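PDB 1ORN: endonuclease III from Geobacillus stearothermophilus, which probably excises damaged pyrimidine bases from DNA as a [4Fe-4S] base-excision-repair glycosylase and is trapped here as a covalent protein-DNA intermediate. Local coordinates for residues V51-Y62 against E75-I83; P33-S43 against K124-F134. All blocks are in the same frame, centred on the assembly; numbering follows the deposited sequence.

Interaction 1: V51-Y62 against E75-I83; sequences VNKVTKRLFEKY and ELEQDIRSI. With nucleotides of chain A.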
loop_
_atom_site.group_PDB
_atom_site.type_symbol
_atom_site.label_atom_id
_atom_site.label_comp_id
_atom_site.label_asym_id
_atom_site.label_seq_id
_atom_site.Cartn_x
_atom_site.Cartn_y
_atom_site.Cartn_z
ATOM N N VAL C 51 3.817 -9.271 -8.314
ATOM C CA VAL C 51 3.718 -8.046 -9.087
ATOM C C VAL C 51 5.067 -7.755 -9.737
ATOM O O VAL C 51 5.131 -7.403 -10.912
ATOM C CB VAL C 51 3.321 -6.840 -8.210
ATOM C CG1 VAL C 51 3.441 -5.555 -9.020
ATOM C CG2 VAL C 51 1.891 -7.017 -7.702
ATOM N N ASN C 52 6.142 -7.902 -8.969
ATOM C CA ASN C 52 7.483 -7.635 -9.493
ATOM C C ASN C 52 7.891 -8.612 -10.597
ATOM O O ASN C 52 8.566 -8.230 -11.553
ATOM C CB ASN C 52 8.514 -7.659 -8.367
ATOM C CG ASN C 52 8.346 -6.502 -7.405
ATOM O OD1 ASN C 52 7.976 -5.395 -7.806
ATOM N ND2 ASN C 52 8.638 -6.743 -6.133
ATOM N N LYS C 53 7.480 -9.867 -10.469
ATOM C CA LYS C 53 7.812 -10.856 -11.490
ATOM C C LYS C 53 7.097 -10.498 -12.791
ATOM O O LYS C 53 7.673 -10.602 -13.876
ATOM C CB LYS C 53 7.402 -12.261 -11.037
ATOM C CG LYS C 53 5.905 -12.525 -11.061
ATOM N N VAL C 54 5.842 -10.064 -12.678
ATOM C CA VAL C 54 5.051 -9.686 -13.845
ATOM C C VAL C 54 5.512 -8.381 -14.493
ATOM O O VAL C 54 5.705 -8.323 -15.709
ATOM C CB VAL C 54 3.549 -9.568 -13.485
ATOM C CG1 VAL C 54 2.766 -8.989 -14.652
ATOM C CG2 VAL C 54 3.002 -10.939 -13.121
ATOM N N THR C 55 5.695 -7.330 -13.697
ATOM C CA THR C 55 6.114 -6.058 -14.269
ATOM C C THR C 55 7.517 -6.130 -14.858
ATOM O O THR C 55 7.882 -5.309 -15.698
ATOM C CB THR C 55 6.036 -4.903 -13.241
ATOM O OG1 THR C 55 6.959 -5.125 -12.168
ATOM C CG2 THR C 55 4.630 -4.804 -12.683
ATOM N N LYS C 56 8.298 -7.116 -14.427
ATOM C CA LYS C 56 9.646 -7.283 -14.956
ATOM C C LYS C 56 9.555 -7.237 -16.481
ATOM O O LYS C 56 10.259 -6.464 -17.135
ATOM C CB LYS C 56 10.231 -8.624 -14.504
ATOM C CG LYS C 56 11.649 -8.885 -14.992
ATOM N N ARG C 57 8.672 -8.054 -17.043
ATOM C CA ARG C 57 8.487 -8.090 -18.487
ATOM C C ARG C 57 7.473 -7.053 -18.983
ATOM O O ARG C 57 7.617 -6.518 -20.084
ATOM C CB ARG C 57 8.056 -9.490 -18.935
ATOM C CG ARG C 57 6.876 -10.061 -18.180
ATOM C CD ARG C 57 6.410 -11.368 -18.814
ATOM N NE ARG C 57 5.394 -12.045 -18.012
ATOM C CZ ARG C 57 5.625 -12.595 -16.823
ATOM N NH1 ARG C 57 4.641 -13.192 -16.161
ATOM N NH2 ARG C 57 6.844 -12.553 -16.297
ATOM N N LEU C 58 6.454 -6.764 -18.177
ATOM C CA LEU C 58 5.440 -5.798 -18.576
ATOM C C LEU C 58 6.040 -4.431 -18.870
ATOM O O LEU C 58 5.678 -3.788 -19.853
ATOM C CB LEU C 58 4.381 -5.641 -17.480
ATOM C CG LEU C 58 3.141 -4.844 -17.903
ATOM C CD1 LEU C 58 2.218 -5.754 -18.700
ATOM C CD2 LEU C 58 2.419 -4.297 -16.674
ATOM N N PHE C 59 6.955 -3.982 -18.019
ATOM C CA PHE C 59 7.556 -2.671 -18.203
ATOM C C PHE C 59 8.567 -2.606 -19.342
ATOM O O PHE C 59 9.106 -1.541 -19.639
ATOM C CB PHE C 59 8.188 -2.181 -16.898
ATOM C CG PHE C 59 7.187 -1.938 -15.788
ATOM C CD1 PHE C 59 5.821 -1.833 -16.065
ATOM C CD2 PHE C 59 7.614 -1.788 -14.471
ATOM C CE1 PHE C 59 4.896 -1.580 -15.039
ATOM C CE2 PHE C 59 6.705 -1.537 -13.443
ATOM C CZ PHE C 59 5.338 -1.433 -13.731
ATOM N N GLU C 60 8.827 -3.743 -19.975
ATOM C CA GLU C 60 9.737 -3.766 -21.115
ATOM C C GLU C 60 8.883 -3.660 -22.368
ATOM O O GLU C 60 9.287 -3.054 -23.364
ATOM C CB GLU C 60 10.558 -5.058 -21.137
ATOM C CG GLU C 60 11.588 -5.127 -20.023
ATOM C CD GLU C 60 12.413 -3.854 -19.928
ATOM O OE1 GLU C 60 13.103 -3.512 -20.913
ATOM O OE2 GLU C 60 12.364 -3.190 -18.871
ATOM N N LYS C 61 7.690 -4.242 -22.303
ATOM C CA LYS C 61 6.753 -4.217 -23.420
ATOM C C LYS C 61 5.999 -2.890 -23.504
ATOM O O LYS C 61 5.790 -2.354 -24.593
ATOM C CB LYS C 61 5.750 -5.362 -23.288
ATOM C CG LYS C 61 4.710 -5.406 -24.396
ATOM C CD LYS C 61 3.918 -6.703 -24.344
ATOM C CE LYS C 61 2.896 -6.784 -25.464
ATOM N NZ LYS C 61 2.190 -8.098 -25.449
ATOM N N TYR C 62 5.595 -2.372 -22.348
ATOM C CA TYR C 62 4.860 -1.114 -22.270
ATOM C C TYR C 62 5.688 -0.101 -21.477
ATOM O O TYR C 62 6.169 -0.410 -20.386
ATOM C CB TYR C 62 3.518 -1.337 -21.564
ATOM C CG TYR C 62 2.654 -2.433 -22.152
ATOM C CD1 TYR C 62 1.769 -2.171 -23.200
ATOM C CD2 TYR C 62 2.703 -3.729 -21.645
ATOM C CE1 TYR C 62 0.951 -3.170 -23.721
ATOM C CE2 TYR C 62 1.894 -4.737 -22.161
ATOM C CZ TYR C 62 1.018 -4.451 -23.198
ATOM O OH TYR C 62 0.209 -5.446 -23.696
ATOM N N GLU C 75 -5.245 -8.744 -25.153
ATOM C CA GLU C 75 -3.801 -8.927 -25.136
ATOM C C GLU C 75 -3.197 -8.495 -23.805
ATOM O O GLU C 75 -2.349 -9.194 -23.244
ATOM C CB GLU C 75 -3.154 -8.140 -26.280
ATOM C CG GLU C 75 -1.641 -8.330 -26.398
ATOM C CD GLU C 75 -1.055 -7.643 -27.621
ATOM O OE1 GLU C 75 0.186 -7.664 -27.781
ATOM O OE2 GLU C 75 -1.833 -7.084 -28.423
ATOM N N LEU C 76 -3.624 -7.340 -23.305
ATOM C CA LEU C 76 -3.110 -6.848 -22.032
ATOM C C LEU C 76 -3.550 -7.790 -20.908
ATOM O O LEU C 76 -2.801 -8.035 -19.959
ATOM C CB LEU C 76 -3.610 -5.421 -21.767
ATOM C CG LEU C 76 -3.155 -4.791 -20.444
ATOM C CD1 LEU C 76 -1.626 -4.714 -20.400
ATOM C CD2 LEU C 76 -3.759 -3.405 -20.295
ATOM N N GLU C 77 -4.763 -8.323 -21.020
ATOM C CA GLU C 77 -5.276 -9.247 -20.013
ATOM C C GLU C 77 -4.314 -10.414 -19.824
ATOM O O GLU C 77 -3.989 -10.788 -18.699
ATOM C CB GLU C 77 -6.652 -9.788 -20.416
ATOM C CG GLU C 77 -7.802 -8.802 -20.247
ATOM C CD GLU C 77 -9.164 -9.434 -20.527
ATOM O OE1 GLU C 77 -10.190 -8.734 -20.392
ATOM O OE2 GLU C 77 -9.211 -10.634 -20.880
ATOM N N GLN C 78 -3.856 -10.990 -20.930
ATOM C CA GLN C 78 -2.929 -12.112 -20.858
ATOM C C GLN C 78 -1.584 -11.707 -20.268
ATOM O O GLN C 78 -0.981 -12.463 -19.504
ATOM C CB GLN C 78 -2.721 -12.724 -22.248
ATOM C CG GLN C 78 -3.906 -13.541 -22.737
ATOM C CD GLN C 78 -4.361 -14.566 -21.710
ATOM O OE1 GLN C 78 -3.571 -15.392 -21.246
ATOM N NE2 GLN C 78 -5.639 -14.511 -21.343
ATOM N N ASP C 79 -1.123 -10.511 -20.615
ATOM C CA ASP C 79 0.156 -10.013 -20.122
ATOM C C ASP C 79 0.211 -9.864 -18.600
ATOM O O ASP C 79 1.289 -9.939 -18.012
ATOM C CB ASP C 79 0.485 -8.674 -20.791
ATOM C CG ASP C 79 0.976 -8.845 -22.218
ATOM O OD1 ASP C 79 1.013 -7.844 -22.965
ATOM O OD2 ASP C 79 1.337 -9.982 -22.588
ATOM N N ILE C 80 -0.944 -9.656 -17.967
ATOM C CA ILE C 80 -1.004 -9.500 -16.510
ATOM C C ILE C 80 -1.866 -10.574 -15.853
ATOM O O ILE C 80 -2.236 -10.455 -14.686
ATOM C CB ILE C 80 -1.589 -8.123 -16.101
ATOM C CG1 ILE C 80 -3.059 -8.030 -16.518
ATOM C CG2 ILE C 80 -0.778 -7.004 -16.723
ATOM C CD1 ILE C 80 -3.767 -6.779 -16.021
ATOM N N ARG C 81 -2.175 -11.628 -16.599
ATOM C CA ARG C 81 -3.018 -12.705 -16.083
ATOM C C ARG C 81 -2.595 -13.283 -14.731
ATOM O O ARG C 81 -3.446 -13.579 -13.894
ATOM C CB ARG C 81 -3.104 -13.841 -17.110
ATOM C CG ARG C 81 -3.951 -15.017 -16.651
ATOM C CD ARG C 81 -4.042 -16.103 -17.718
ATOM N NE ARG C 81 -4.776 -17.268 -17.231
ATOM C CZ ARG C 81 -4.333 -18.091 -16.283
ATOM N NH1 ARG C 81 -3.152 -17.879 -15.715
ATOM N NH2 ARG C 81 -5.074 -19.120 -15.893
ATOM N N SER C 82 -1.292 -13.439 -14.514
ATOM C CA SER C 82 -0.782 -14.012 -13.270
ATOM C C SER C 82 -1.015 -13.176 -12.013
ATOM O O SER C 82 -0.804 -13.656 -10.900
ATOM C CB SER C 82 0.712 -14.317 -13.403
ATOM O OG SER C 82 0.924 -15.379 -14.319
ATOM N N ILE C 83 -1.442 -11.931 -12.193
ATOM C CA ILE C 83 -1.706 -11.038 -11.067
ATOM C C ILE C 83 -3.049 -11.380 -10.414
ATOM O O ILE C 83 -3.229 -11.224 -9.201
ATOM C CB ILE C 83 -1.761 -9.553 -11.545
ATOM C CG1 ILE C 83 -0.396 -9.116 -12.094
ATOM C CG2 ILE C 83 -2.195 -8.644 -10.400
ATOM C CD1 ILE C 83 0.699 -9.041 -11.058
ATOM P P DT A 7 -8.216 -17.222 -12.279
ATOM O OP1 DT A 7 -8.824 -17.002 -13.618
ATOM O OP2 DT A 7 -8.715 -18.323 -11.415
ATOM O "O5'" DT A 7 -6.645 -17.389 -12.456
ATOM C "C5'" DT A 7 -5.872 -16.328 -13.008
ATOM C "C4'" DT A 7 -4.620 -16.097 -12.193
ATOM O "O4'" DT A 7 -4.938 -15.529 -10.896
ATOM C "C3'" DT A 7 -3.769 -17.339 -11.923
ATOM O "O3'" DT A 7 -2.402 -17.036 -12.204
ATOM C "C2'" DT A 7 -3.976 -17.605 -10.440
ATOM C "C1'" DT A 7 -4.212 -16.207 -9.886
ATOM N N1 DT A 7 -5.001 -16.147 -8.631
ATOM C C2 DT A 7 -4.470 -15.462 -7.551
ATOM O O2 DT A 7 -3.380 -14.916 -7.576
ATOM N N3 DT A 7 -5.274 -15.441 -6.433
ATOM C C4 DT A 7 -6.521 -16.018 -6.289
ATOM O O4 DT A 7 -7.132 -15.901 -5.230
ATOM C C5 DT A 7 -7.007 -16.731 -7.451
ATOM C C7 DT A 7 -8.338 -17.409 -7.381
ATOM C C6 DT A 7 -6.235 -16.756 -8.549
ATOM P P DG A 8 -1.297 -18.200 -12.152
ATOM O OP1 DG A 8 -0.237 -17.854 -13.133
ATOM O OP2 DG A 8 -1.980 -19.515 -12.242
ATOM O "O5'" DG A 8 -0.686 -18.035 -10.694
ATOM C "C5'" DG A 8 -0.070 -16.807 -10.321
ATOM C "C4'" DG A 8 0.537 -16.918 -8.944
ATOM O "O4'" DG A 8 -0.468 -16.731 -7.922
ATOM C "C3'" DG A 8 1.209 -18.258 -8.652
ATOM O "O3'" DG A 8 2.460 -18.019 -8.016
ATOM C "C2'" DG A 8 0.234 -18.951 -7.714
ATOM C "C1'" DG A 8 -0.402 -17.785 -6.976
ATOM N N9 DG A 8 -1.757 -18.026 -6.486
ATOM C C8 DG A 8 -2.774 -18.674 -7.143
ATOM N N7 DG A 8 -3.883 -18.721 -6.453
ATOM C C5 DG A 8 -3.578 -18.067 -5.266
ATOM C C6 DG A 8 -4.386 -17.801 -4.125
ATOM O O6 DG A 8 -5.570 -18.099 -3.931
ATOM N N1 DG A 8 -3.678 -17.110 -3.149
ATOM C C2 DG A 8 -2.367 -16.721 -3.250
ATOM N N2 DG A 8 -1.864 -16.059 -2.196
ATOM N N3 DG A 8 -1.603 -16.962 -4.305
ATOM C C4 DG A 8 -2.268 -17.634 -5.269
#
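Val51, Val54 and Leu58 bring helix 51-61 against the C-terminal end of helix 75-79 and the 3-10 turn 81-83; the helix segments run roughly antiparallel, 141° between their directions and 11.6 Å apart at closest approach. That spacing is filled by side chains in two zones, one apolar and one polar. In the apolar zone Val54 points at the partner and its CG2 lies 3.6 Å from Ile83 CD1. The same Ile83 methyl reaches the backbone of the preceding turn, Ile83 CD1 lying 3.7 Å from Val51 CA. Ile83 CG1 stands anti to its carbonyl carbon (chi1 -64°), which swings the end of the chain toward helix 51-61. One turn on, Leu58 CD1 packs against Ile80 CG2 at 3.8 Å and also touches Asp79 CB.

The polar zone converges on one oxygen. Asp79 OD1 accepts from Tyr62 OH at 2.6 Å, nearly in line with its C-O bond, and from Lys61 NZ at 2.8 Å through the syn lone pair. The ring and carboxylate planes stand 65° apart, with OD1 at the ring edge. Lys61 is extended, and its NZ bridges to Glu75 OE1 as well, at 3.1 Å, on the anti side of that carboxylate. Two donors on OD1 would be expected to stabilise the Asp79 carboxylate as an anion. Leu76 CD1 packs near Tyr62 OH and CZ, and Tyr68 stacks on the Tyr62 ring.

At the other end Ser82 OG donates to DG8 of chain A OP1 at 3.0 Å, while Ile83 O accepts from N2 of a guanine base. Here, within the all-helical HhH-GPD fold, a helix-helix contact closed by a salt-bridge network backs a DNA-contacting turn.

Interaction 2: P33-S43 against K124-F134; sequences PFELLIAVVLS and KTANVVVSVAF. With nucleotides of chain B.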
loop_
_atom_site.group_PDB
_atom_site.type_symbol
_atom_site.label_atom_id
_atom_site.label_comp_id
_atom_site.label_asym_id
_atom_site.label_seq_id
_atom_site.Cartn_x
_atom_site.Cartn_y
_atom_site.Cartn_z
ATOM N N PRO C 33 7.439 7.419 -11.864
ATOM C CA PRO C 33 6.073 7.529 -11.333
ATOM C C PRO C 33 5.000 6.758 -12.088
ATOM O O PRO C 33 4.067 6.249 -11.474
ATOM C CB PRO C 33 5.817 9.037 -11.344
ATOM C CG PRO C 33 7.208 9.597 -11.142
ATOM C CD PRO C 33 8.002 8.759 -12.100
ATOM N N PHE C 34 5.135 6.675 -13.408
ATOM C CA PHE C 34 4.166 5.952 -14.223
ATOM C C PHE C 34 4.268 4.464 -13.935
ATOM O O PHE C 34 3.258 3.789 -13.768
ATOM C CB PHE C 34 4.405 6.210 -15.714
ATOM C CG PHE C 34 3.440 5.489 -16.613
ATOM C CD1 PHE C 34 2.068 5.701 -16.489
ATOM C CD2 PHE C 34 3.894 4.590 -17.574
ATOM C CE1 PHE C 34 1.162 5.028 -17.311
ATOM C CE2 PHE C 34 2.999 3.911 -18.398
ATOM C CZ PHE C 34 1.627 4.132 -18.266
ATOM N N GLU C 35 5.493 3.946 -13.876
ATOM C CA GLU C 35 5.669 2.532 -13.563
ATOM C C GLU C 35 5.173 2.266 -12.146
ATOM O O GLU C 35 4.605 1.209 -11.878
ATOM C CB GLU C 35 7.140 2.116 -13.672
ATOM C CG GLU C 35 7.613 1.900 -15.095
ATOM C CD GLU C 35 9.040 1.382 -15.159
ATOM O OE1 GLU C 35 9.546 1.193 -16.281
ATOM O OE2 GLU C 35 9.650 1.161 -14.090
ATOM N N LEU C 36 5.378 3.216 -11.237
ATOM C CA LEU C 36 4.911 3.007 -9.867
ATOM C C LEU C 36 3.386 2.921 -9.865
ATOM O O LEU C 36 2.813 2.029 -9.246
ATOM C CB LEU C 36 5.334 4.146 -8.936
ATOM C CG LEU C 36 4.819 4.015 -7.493
ATOM C CD1 LEU C 36 5.338 2.734 -6.848
ATOM C CD2 LEU C 36 5.242 5.232 -6.677
ATOM N N LEU C 37 2.739 3.859 -10.549
ATOM C CA LEU C 37 1.274 3.871 -10.596
ATOM C C LEU C 37 0.721 2.544 -11.089
ATOM O O LEU C 37 -0.188 1.977 -10.475
ATOM C CB LEU C 37 0.773 5.005 -11.493
ATOM C CG LEU C 37 -0.754 5.085 -11.676
ATOM C CD1 LEU C 37 -1.428 5.288 -10.325
ATOM C CD2 LEU C 37 -1.085 6.229 -12.616
ATOM N N ILE C 38 1.251 2.039 -12.201
ATOM C CA ILE C 38 0.760 0.768 -12.727
ATOM C C ILE C 38 1.006 -0.356 -11.724
ATOM O O ILE C 38 0.124 -1.180 -11.460
ATOM C CB ILE C 38 1.450 0.382 -14.057
ATOM C CG1 ILE C 38 1.125 1.420 -15.137
ATOM C CG2 ILE C 38 1.008 -1.025 -14.483
ATOM C CD1 ILE C 38 -0.355 1.569 -15.423
ATOM N N ALA C 39 2.209 -0.385 -11.161
ATOM C CA ALA C 39 2.561 -1.417 -10.197
ATOM C C ALA C 39 1.650 -1.447 -8.964
ATOM O O ALA C 39 1.240 -2.519 -8.516
ATOM C CB ALA C 39 4.021 -1.252 -9.766
ATOM N N VAL C 40 1.321 -0.275 -8.429
ATOM C CA VAL C 40 0.476 -0.208 -7.246
ATOM C C VAL C 40 -0.954 -0.625 -7.586
ATOM O O VAL C 40 -1.610 -1.284 -6.788
ATOM C CB VAL C 40 0.499 1.206 -6.626
ATOM C CG1 VAL C 40 -0.399 1.264 -5.389
ATOM C CG2 VAL C 40 1.931 1.550 -6.215
ATOM N N VAL C 41 -1.419 -0.263 -8.774
ATOM C CA VAL C 41 -2.772 -0.654 -9.187
ATOM C C VAL C 41 -2.834 -2.185 -9.244
ATOM O O VAL C 41 -3.801 -2.800 -8.780
ATOM C CB VAL C 41 -3.134 -0.076 -10.580
ATOM C CG1 VAL C 41 -4.382 -0.772 -11.145
ATOM C CG2 VAL C 41 -3.409 1.425 -10.451
ATOM N N LEU C 42 -1.791 -2.792 -9.799
ATOM C CA LEU C 42 -1.724 -4.250 -9.907
ATOM C C LEU C 42 -1.576 -4.908 -8.530
ATOM O O LEU C 42 -2.014 -6.046 -8.326
ATOM C CB LEU C 42 -0.542 -4.666 -10.803
ATOM C CG LEU C 42 -0.596 -4.318 -12.297
ATOM C CD1 LEU C 42 0.683 -4.794 -12.976
ATOM C CD2 LEU C 42 -1.815 -4.984 -12.942
ATOM N N SER C 43 -0.964 -4.181 -7.596
ATOM C CA SER C 43 -0.707 -4.648 -6.234
ATOM C C SER C 43 -1.934 -4.931 -5.368
ATOM O O SER C 43 -1.839 -5.647 -4.369
ATOM C CB SER C 43 0.193 -3.630 -5.514
ATOM O OG SER C 43 0.435 -3.996 -4.168
ATOM N N LYS C 124 -5.993 4.193 -1.024
ATOM C CA LYS C 124 -4.735 3.516 -0.709
ATOM C C LYS C 124 -3.727 3.678 -1.847
ATOM O O LYS C 124 -2.571 4.038 -1.620
ATOM C CB LYS C 124 -4.992 2.024 -0.436
ATOM C CG LYS C 124 -3.741 1.166 -0.182
ATOM C CD LYS C 124 -3.232 0.494 -1.459
ATOM C CE LYS C 124 -2.064 -0.465 -1.154
ATOM N NZ LYS C 124 -1.500 -1.184 -2.348
ATOM N N THR C 125 -4.169 3.410 -3.068
ATOM C CA THR C 125 -3.296 3.504 -4.231
ATOM C C THR C 125 -2.766 4.919 -4.410
ATOM O O THR C 125 -1.562 5.121 -4.604
ATOM C CB THR C 125 -4.035 3.035 -5.489
ATOM O OG1 THR C 125 -4.374 1.647 -5.333
ATOM C CG2 THR C 125 -3.174 3.195 -6.738
ATOM N N ALA C 126 -3.655 5.903 -4.324
ATOM C CA ALA C 126 -3.245 7.295 -4.483
ATOM C C ALA C 126 -2.232 7.720 -3.414
ATOM O O ALA C 126 -1.266 8.419 -3.715
ATOM C CB ALA C 126 -4.467 8.216 -4.450
ATOM N N ASN C 127 -2.448 7.307 -2.171
ATOM C CA ASN C 127 -1.519 7.651 -1.096
ATOM C C ASN C 127 -0.133 7.052 -1.308
ATOM O O ASN C 127 0.875 7.707 -1.031
ATOM C CB ASN C 127 -2.066 7.216 0.264
ATOM C CG ASN C 127 -3.107 8.192 0.809
ATOM O OD1 ASN C 127 -3.282 9.286 0.273
ATOM N ND2 ASN C 127 -3.788 7.804 1.879
ATOM N N VAL C 128 -0.067 5.808 -1.771
ATOM C CA VAL C 128 1.239 5.196 -2.012
ATOM C C VAL C 128 1.977 5.981 -3.082
ATOM O O VAL C 128 3.158 6.307 -2.924
ATOM C CB VAL C 128 1.119 3.730 -2.480
ATOM C CG1 VAL C 128 2.474 3.227 -2.972
ATOM C CG2 VAL C 128 0.622 2.867 -1.342
ATOM N N VAL C 129 1.283 6.296 -4.169
ATOM C CA VAL C 129 1.899 7.027 -5.261
ATOM C C VAL C 129 2.410 8.417 -4.867
ATOM O O VAL C 129 3.570 8.743 -5.139
ATOM C CB VAL C 129 0.928 7.142 -6.464
ATOM C CG1 VAL C 129 1.540 8.017 -7.570
ATOM C CG2 VAL C 129 0.639 5.748 -7.006
ATOM N N VAL C 130 1.581 9.235 -4.220
ATOM C CA VAL C 130 2.056 10.572 -3.865
ATOM C C VAL C 130 3.196 10.531 -2.857
ATOM O O VAL C 130 4.093 11.378 -2.887
ATOM C CB VAL C 130 0.917 11.475 -3.312
ATOM C CG1 VAL C 130 -0.187 11.586 -4.345
ATOM C CG2 VAL C 130 0.384 10.932 -1.996
ATOM N N SER C 131 3.174 9.529 -1.986
ATOM C CA SER C 131 4.196 9.382 -0.959
ATOM C C SER C 131 5.525 8.891 -1.508
ATOM O O SER C 131 6.569 9.509 -1.286
ATOM C CB SER C 131 3.712 8.408 0.115
ATOM O OG SER C 131 4.732 8.164 1.069
ATOM N N VAL C 132 5.483 7.775 -2.223
ATOM C CA VAL C 132 6.696 7.184 -2.766
ATOM C C VAL C 132 7.269 7.950 -3.954
ATOM O O VAL C 132 8.470 8.224 -4.000
ATOM C CB VAL C 132 6.422 5.712 -3.126
ATOM C CG1 VAL C 132 7.707 5.061 -3.636
ATOM C CG2 VAL C 132 6.014 5.056 -1.821
ATOM N N ALA C 133 6.420 8.302 -4.910
ATOM C CA ALA C 133 6.873 9.024 -6.094
ATOM C C ALA C 133 7.159 10.514 -5.916
ATOM O O ALA C 133 8.146 11.027 -6.456
ATOM C CB ALA C 133 5.865 8.847 -7.220
ATOM N N PHE C 134 6.313 11.207 -5.162
ATOM C CA PHE C 134 6.470 12.650 -5.012
ATOM C C PHE C 134 6.805 13.168 -3.625
ATOM O O PHE C 134 6.764 14.374 -3.385
ATOM C CB PHE C 134 5.206 13.336 -5.538
ATOM C CG PHE C 134 4.791 12.857 -6.895
ATOM C CD1 PHE C 134 5.639 13.001 -7.989
ATOM C CD2 PHE C 134 3.560 12.237 -7.084
ATOM C CE1 PHE C 134 5.269 12.534 -9.254
ATOM C CE2 PHE C 134 3.183 11.769 -8.343
ATOM C CZ PHE C 134 4.039 11.916 -9.430
ATOM P P DT B 9 -7.550 1.205 -3.226
ATOM O OP1 DT B 9 -6.583 2.087 -3.915
ATOM O OP2 DT B 9 -8.191 1.641 -1.960
ATOM O "O5'" DT B 9 -8.689 0.820 -4.257
ATOM C "C5'" DT B 9 -8.330 0.284 -5.520
ATOM C "C4'" DT B 9 -9.561 -0.020 -6.335
ATOM O "O4'" DT B 9 -10.206 -1.215 -5.829
ATOM C "C3'" DT B 9 -10.614 1.091 -6.333
ATOM O "O3'" DT B 9 -10.838 1.527 -7.674
ATOM C "C2'" DT B 9 -11.850 0.441 -5.715
ATOM C "C1'" DT B 9 -11.618 -1.054 -5.911
ATOM N N1 DT B 9 -12.237 -1.926 -4.882
ATOM C C2 DT B 9 -12.955 -3.042 -5.296
ATOM O O2 DT B 9 -13.118 -3.331 -6.466
ATOM N N3 DT B 9 -13.481 -3.799 -4.277
ATOM C C4 DT B 9 -13.375 -3.558 -2.919
ATOM O O4 DT B 9 -13.897 -4.328 -2.113
ATOM C C5 DT B 9 -12.625 -2.368 -2.561
ATOM C C7 DT B 9 -12.475 -2.013 -1.117
ATOM C C6 DT B 9 -12.100 -1.631 -3.548
ATOM P P DG B 8 -4.043 -4.887 -0.127
ATOM O OP1 DG B 8 -4.698 -4.761 1.197
ATOM O OP2 DG B 8 -3.828 -6.245 -0.713
ATOM O "O5'" DG B 8 -4.863 -4.038 -1.193
ATOM C "C5'" DG B 8 -5.504 -2.816 -0.828
ATOM C "C4'" DG B 8 -6.225 -2.258 -2.030
ATOM O "O4'" DG B 8 -7.152 -3.245 -2.539
ATOM C "C3'" DG B 8 -7.028 -0.976 -1.842
ATOM O "O3'" DG B 8 -6.818 -0.209 -3.028
ATOM C "C2'" DG B 8 -8.463 -1.473 -1.715
ATOM C "C1'" DG B 8 -8.472 -2.722 -2.585
ATOM N N9 DG B 8 -9.367 -3.786 -2.139
ATOM C C8 DG B 8 -9.667 -4.140 -0.846
ATOM N N7 DG B 8 -10.454 -5.181 -0.770
ATOM C C5 DG B 8 -10.697 -5.528 -2.093
ATOM C C6 DG B 8 -11.474 -6.591 -2.645
ATOM O O6 DG B 8 -12.096 -7.479 -2.054
ATOM N N1 DG B 8 -11.468 -6.560 -4.036
ATOM C C2 DG B 8 -10.794 -5.637 -4.800
ATOM N N2 DG B 8 -10.918 -5.767 -6.129
ATOM N N3 DG B 8 -10.053 -4.655 -4.298
ATOM C C4 DG B 8 -10.051 -4.662 -2.950
HETATM O O HOH W 1 -3.244 -0.785 -4.629
#
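Pro33 CB lies 4.1 Å from Ala133 CB and also meets Phe134 CZ, the proline and phenylalanine side chains crossing at about a right angle. The helices are nearly antiparallel (149°), their axes 9.6 Å apart at closest approach. Leu36 sends CD2 between Val132 and Ala133, 3.7 Å from Ala133 CB. Leu37 leans in with CD1, 3.9 Å from Val129 CG2. Val40 straddles a turn of the partner: CG1, anti to the backbone N (chi1 180°), lies 3.6 Å from Thr125 CG2, while CG2 meets Val128 CG1 at 3.7 Å. A water donates to Val40 O and Thr125 OG1, joining the helices where no direct hydrogen bond does. Thr125 grips the phosphate, OG1 donating to DT9 of chain B OP1 at 2.7 Å and N to the same oxygen. Helix 123-134 is the second helix of the helix-hairpin-helix motif, and its N-terminal end meets the DNA backbone. Ser43 OG comes 3.9 Å from Lys124 NZ, which is covalently linked to a modified group, consistent with the trapped protein-DNA intermediate. Around the pair, helix 48-61 packs on Glu35, Ile38 and Leu42, helix 86-103 on Phe34, Leu37 and Leu42, and helix 112-115 on Ala126, Val129 and Val130.

In the fold
From the N terminus, helix 33-43 comes first and helix 48-61 follows it directly. Interaction 1 then closes a short loop, with only 12 residues, seven of them helical, between its segments. Interaction 2 closes later, when helix 123-134 returns to helix 33-43 across 80 intervening residues, so interaction 1 is nested inside it and the two do not cross. Their centres are 16 Å apart, yet they touch: Phe59 CZ lies 3.3 Å from Glu35 O, and Val51 CG2 lies 3.8 Å from Ser43 CA. Helix 33-43 is thus sandwiched between helices 48-61 and 123-134, linking a turn on DNA chain A to the covalently linked Lys124 and the chain B phosphate.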